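Local atomic coordinates of alpha-fucosidase (Bifidobacterium bifidum, PDB entry 2EAB), a protein that probably releases alpha-1,2-linked L-fucose from glycans, this chain being the catalytic part of a longer protein. Residues Val849-Ala853 with Gly854-Asn858. Residues are numbered along the deposited sequence; the frame is centred on the assembly and turned at random.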
loop_
_atom_site.group_PDB
_atom_site.type_symbol
_atom_site.label_atom_id
_atom_site.label_comp_id
_atom_site.label_asym_id
_atom_site.label_seq_id
_atom_site.Cartn_x
_atom_site.Cartn_y
_atom_site.Cartn_z
ATOM N N VAL A 849 -20.212 -14.662 14.172
ATOM C CA VAL A 849 -19.511 -13.647 14.950
ATOM C C VAL A 849 -18.839 -14.238 16.186
ATOM O O VAL A 849 -19.510 -14.817 17.053
ATOM C CB VAL A 849 -20.475 -12.507 15.370
ATOM C CG1 VAL A 849 -19.720 -11.410 16.098
ATOM C CG2 VAL A 849 -21.202 -11.936 14.156
ATOM N N LYS A 850 -17.514 -14.092 16.250
ATOM C CA LYS A 850 -16.741 -14.382 17.449
ATOM C C LYS A 850 -16.547 -13.073 18.190
ATOM O O LYS A 850 -16.305 -12.032 17.570
ATOM C CB LYS A 850 -15.374 -14.961 17.080
ATOM C CG LYS A 850 -14.582 -15.496 18.268
ATOM C CD LYS A 850 -13.242 -16.089 17.853
ATOM C CE LYS A 850 -12.491 -16.616 19.065
ATOM N NZ LYS A 850 -11.175 -17.209 18.689
ATOM N N ILE A 851 -16.651 -13.117 19.515
ATOM C CA ILE A 851 -16.312 -11.956 20.326
ATOM C C ILE A 851 -15.180 -12.398 21.240
ATOM O O ILE A 851 -15.402 -13.047 22.266
ATOM C CB ILE A 851 -17.531 -11.385 21.101
ATOM C CG1 ILE A 851 -18.619 -10.943 20.115
ATOM C CG2 ILE A 851 -17.104 -10.207 21.977
ATOM C CD1 ILE A 851 -19.938 -10.532 20.755
ATOM N N THR A 852 -13.956 -12.092 20.828
ATOM C CA THR A 852 -12.788 -12.579 21.548
ATOM C C THR A 852 -12.704 -11.940 22.932
ATOM O O THR A 852 -12.427 -12.618 23.924
ATOM C CB THR A 852 -11.510 -12.352 20.731
ATOM O OG1 THR A 852 -11.565 -13.167 19.558
ATOM C CG2 THR A 852 -10.277 -12.734 21.520
ATOM N N ALA A 853 -12.961 -10.639 22.989
ATOM C CA ALA A 853 -12.983 -9.914 24.248
ATOM C C ALA A 853 -14.395 -9.940 24.838
ATOM O O ALA A 853 -15.128 -8.945 24.786
ATOM C CB ALA A 853 -12.489 -8.489 24.044
ATOM N N GLY A 854 -14.776 -11.097 25.378
ATOM C CA GLY A 854 -16.064 -11.252 26.056
ATOM C C GLY A 854 -16.714 -12.618 25.929
ATOM O O GLY A 854 -17.401 -13.061 26.856
ATOM N N GLY A 855 -16.513 -13.283 24.791
ATOM C CA GLY A 855 -17.107 -14.596 24.540
ATOM C C GLY A 855 -18.519 -14.465 24.010
ATOM O O GLY A 855 -19.440 -14.118 24.760
ATOM N N ALA A 856 -18.695 -14.768 22.725
ATOM C CA ALA A 856 -19.971 -14.572 22.027
ATOM C C ALA A 856 -21.155 -15.295 22.663
ATOM O O ALA A 856 -22.293 -14.835 22.549
ATOM C CB ALA A 856 -19.845 -14.968 20.559
ATOM N N GLN A 857 -20.882 -16.415 23.331
ATOM C CA GLN A 857 -21.922 -17.189 24.010
ATOM C C GLN A 857 -22.626 -16.391 25.114
ATOM O O GLN A 857 -23.710 -16.768 25.566
ATOM C CB GLN A 857 -21.350 -18.501 24.570
ATOM C CG GLN A 857 -20.477 -18.361 25.820
ATOM C CD GLN A 857 -19.014 -18.030 25.526
ATOM O OE1 GLN A 857 -18.655 -17.633 24.413
ATOM N NE2 GLN A 857 -18.165 -18.182 26.535
ATOM N N ASN A 858 -22.005 -15.292 25.536
ATOM C CA ASN A 858 -22.547 -14.423 26.578
ATOM C C ASN A 858 -23.409 -13.278 26.040
ATOM O O ASN A 858 -23.895 -12.445 26.813
ATOM C CB ASN A 858 -21.401 -13.850 27.413
ATOM C CG ASN A 858 -20.577 -14.925 28.098
ATOM O OD1 ASN A 858 -19.355 -14.982 27.939
ATOM N ND2 ASN A 858 -21.241 -15.786 28.863
HETATM O O HOH W 1 -16.667 -15.641 20.941
#
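Ile-851 turns toward Ala-856 across a reversing turn, their CA atoms 4.8 Å apart, and the two form its apolar, close-fitting side. Ile-851 CG1 lies beside its own backbone N (chi1 -60°), which brings it within 4.2 Å of Ala-856 CB. That methyl also approaches Val-849 O, at 3.5 Å, and touches Leu-882 of strand 880-884, while Ile-851 packs on Ala-834; both residues are buried. Backbone bonds close the turn. Gly-855 N donates to Ile-851 O over 2.8 Å, an i to i+4 bond that defines an alpha-turn. Inside this loop a second, weak bond runs from Gly-854 N to Thr-852 O (3.2 Å), marking Ala-853 as the centre of an inverse gamma turn. One water accepts from both Ile-851 N (2.9 Å) and Ala-856 N (2.8 Å), satisfying two donors that could not pair. Within this contact the looser side is that of Thr-852, Ala-853 and the two glycines, all partly exposed and linked mainly through backbone, although Thr-852 OG1 is hydrogen-bonded to Asn-800 OD1 and the Ala-853 backbone pairs with Ala-834. Gly-854, at phi 147°, has a conformation readily open only to glycine, and Gly-855 also has positive phi. An inverse gamma turn nested in an alpha-turn thus ends strand 847-851 and leads through 856-858 to strand 859-863, linking two sheets of the family 95 C-terminal beta domain.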